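Local coordinates for protein histidinol-phosphate aminotransferase (PDB 3FTB) that probably acts as a pyridoxal phosphate-dependent transaminase, swapping an amino group between histidinol phosphate and a keto acid partner, at residues I280-K285 against K349-L354. Numbering follows the deposited sequence.
Sequences IEELNK and KFLRAL
Leu351 reaches across from helix 344-359 and sets its forked end against helix 262-285, meeting the base of the Glu282 side chain. Its CD1 lies 3.4 Å from Glu282 CB, and CD2 of the same leucine is 3.7 Å from that CB. The two side chains cross at about a right angle. Glu282 suits this border position because CB and, less closely, CG can pack while the bend at chi2 (-52°) turns the carboxylate away from the leucine. Leu351 CD2 also faces the backbone, 4.0 Å from Leu283 N.

On the buried side, Leu283 supplies its CD2 methyl to three residues. Chi1 of -85° sets CG beside the backbone N, and chi2 puts CD1 in the extended place, leaving CD2 as the branch that points at the other helix. Leu283 CD2 meets Leu354 CD2 methyl to methyl at 3.5 Å. Leu351 CD2 is 4.0 Å from Leu283 CD2. More loosely, Leu283 CD2 approaches the Phe350 ring edge near its plane, 4.5 Å from CE2. Leu354 CD1 sits over one face of that ring, 3.7 Å above its plane and offset toward the rim. Leucines offer branched apolar ends for such packing; Phe350 offers one methyl a flat face and another an edge. Phe350 also stacks on Tyr31 and meets Phe339 edge-to-face, while Leu283 rests on Val292, Val300 and Cys302.

The segment axes run nearly parallel, 7° apart, at 10.6 Å, a separation that branched leucine ends can span. Two helices packed side by side on a mixed beta sheet make an alpha/beta layer, as in the small domain of fold-type I aminotransferases.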
loop_
_atom_site.group_PDB
_atom_site.type_symbol
_atom_site.label_atom_id
_atom_site.label_comp_id
_atom_site.label_asym_id
_atom_site.label_seq_id
_atom_site.Cartn_x
_atom_site.Cartn_y
_atom_site.Cartn_z
ATOM N N ILE A 280 35.412 1.922 -9.517
ATOM C CA ILE A 280 35.541 1.622 -10.936
ATOM C C ILE A 280 37.004 1.481 -11.377
ATOM O O ILE A 280 37.301 0.765 -12.340
ATOM C CB ILE A 280 34.837 2.688 -11.802
ATOM C CG1 ILE A 280 33.344 2.362 -11.978
ATOM C CG2 ILE A 280 35.502 2.789 -13.169
ATOM C CD1 ILE A 280 32.585 2.067 -10.688
ATOM N N GLU A 281 37.918 2.159 -10.686
ATOM C CA GLU A 281 39.340 2.047 -11.031
ATOM C C GLU A 281 39.874 0.725 -10.525
ATOM O O GLU A 281 40.631 0.043 -11.218
ATOM C CB GLU A 281 40.153 3.221 -10.476
ATOM C CG GLU A 281 39.991 4.504 -11.297
ATOM C CD GLU A 281 40.395 5.754 -10.538
ATOM O OE1 GLU A 281 40.382 5.708 -9.288
ATOM O OE2 GLU A 281 40.717 6.780 -11.187
ATOM N N GLU A 282 39.459 0.354 -9.319
ATOM C CA GLU A 282 39.791 -0.955 -8.779
ATOM C C GLU A 282 39.219 -2.106 -9.624
ATOM O O GLU A 282 39.904 -3.111 -9.846
ATOM C CB GLU A 282 39.317 -1.051 -7.333
ATOM C CG GLU A 282 39.905 0.027 -6.455
ATOM C CD GLU A 282 41.407 0.080 -6.573
ATOM O OE1 GLU A 282 41.930 1.125 -7.013
ATOM O OE2 GLU A 282 42.062 -0.934 -6.248
ATOM N N LEU A 283 37.977 -1.970 -10.094
ATOM C CA LEU A 283 37.359 -3.010 -10.922
ATOM C C LEU A 283 38.104 -3.126 -12.241
ATOM O O LEU A 283 38.195 -4.207 -12.826
ATOM C CB LEU A 283 35.873 -2.724 -11.203
ATOM C CG LEU A 283 34.770 -3.130 -10.216
ATOM C CD1 LEU A 283 33.433 -2.783 -10.827
ATOM C CD2 LEU A 283 34.807 -4.616 -9.853
ATOM N N ASN A 284 38.641 -2.004 -12.709
ATOM C CA ASN A 284 39.286 -1.973 -14.020
ATOM C C ASN A 284 40.602 -2.748 -14.019
ATOM O O ASN A 284 41.082 -3.173 -15.067
ATOM C CB ASN A 284 39.489 -0.529 -14.505
ATOM C CG ASN A 284 38.321 -0.015 -15.341
ATOM O OD1 ASN A 284 37.831 1.087 -15.118
ATOM N ND2 ASN A 284 37.880 -0.810 -16.316
ATOM N N LYS A 285 41.161 -2.940 -12.826
ATOM C CA LYS A 285 42.404 -3.674 -12.644
ATOM C C LYS A 285 42.177 -5.187 -12.626
ATOM O O LYS A 285 43.095 -5.962 -12.925
ATOM C CB LYS A 285 43.095 -3.232 -11.347
ATOM C CG LYS A 285 43.488 -1.753 -11.298
ATOM C CD LYS A 285 43.820 -1.319 -9.869
ATOM C CE LYS A 285 44.591 -0.008 -9.834
ATOM N NZ LYS A 285 43.859 1.093 -10.524
ATOM N N LYS A 349 36.533 -4.972 0.755
ATOM C CA LYS A 349 36.330 -6.375 1.092
ATOM C C LYS A 349 35.846 -7.126 -0.144
ATOM O O LYS A 349 36.398 -8.160 -0.521
ATOM C CB LYS A 349 35.305 -6.504 2.217
ATOM C CG LYS A 349 35.402 -7.808 2.985
ATOM C CD LYS A 349 34.139 -8.089 3.773
ATOM C CE LYS A 349 34.346 -9.248 4.739
ATOM N NZ LYS A 349 35.497 -9.024 5.670
ATOM N N PHE A 350 34.801 -6.592 -0.768
ATOM C CA PHE A 350 34.268 -7.125 -2.021
ATOM C C PHE A 350 35.350 -7.412 -3.082
ATOM O O PHE A 350 35.428 -8.521 -3.632
ATOM C CB PHE A 350 33.231 -6.146 -2.586
ATOM C CG PHE A 350 32.691 -6.547 -3.920
ATOM C CD1 PHE A 350 31.780 -7.596 -4.029
ATOM C CD2 PHE A 350 33.097 -5.885 -5.075
ATOM C CE1 PHE A 350 31.278 -7.977 -5.261
ATOM C CE2 PHE A 350 32.600 -6.261 -6.317
ATOM C CZ PHE A 350 31.689 -7.310 -6.408
ATOM N N LEU A 351 36.169 -6.397 -3.363
ATOM C CA LEU A 351 37.212 -6.467 -4.380
ATOM C C LEU A 351 38.271 -7.497 -4.018
ATOM O O LEU A 351 38.788 -8.204 -4.890
ATOM C CB LEU A 351 37.877 -5.094 -4.556
ATOM C CG LEU A 351 37.136 -3.968 -5.289
ATOM C CD1 LEU A 351 37.600 -2.606 -4.796
ATOM C CD2 LEU A 351 37.315 -4.089 -6.806
ATOM N N ARG A 352 38.600 -7.576 -2.731
ATOM C CA ARG A 352 39.600 -8.529 -2.277
ATOM C C ARG A 352 39.134 -9.970 -2.410
ATOM O O ARG A 352 39.931 -10.887 -2.298
ATOM C CB ARG A 352 40.046 -8.213 -0.854
ATOM C CG ARG A 352 40.710 -6.846 -0.756
ATOM C CD ARG A 352 41.168 -6.533 0.657
ATOM N NE ARG A 352 40.113 -6.782 1.635
ATOM C CZ ARG A 352 40.184 -6.441 2.918
ATOM N NH1 ARG A 352 41.264 -5.823 3.381
ATOM N NH2 ARG A 352 39.175 -6.714 3.735
ATOM N N ALA A 353 37.843 -10.163 -2.662
ATOM C CA ALA A 353 37.321 -11.485 -2.981
ATOM C C ALA A 353 37.406 -11.713 -4.490
ATOM O O ALA A 353 37.724 -12.817 -4.946
ATOM C CB ALA A 353 35.891 -11.617 -2.503
ATOM N N LEU A 354 37.112 -10.662 -5.256
ATOM C CA LEU A 354 37.211 -10.690 -6.714
ATOM C C LEU A 354 38.628 -11.030 -7.118
ATOM O O LEU A 354 38.862 -11.737 -8.093
ATOM C CB LEU A 354 36.852 -9.326 -7.299
ATOM C CG LEU A 354 35.491 -9.160 -7.970
ATOM C CD1 LEU A 354 34.384 -9.798 -7.148
ATOM C CD2 LEU A 354 35.205 -7.697 -8.193
#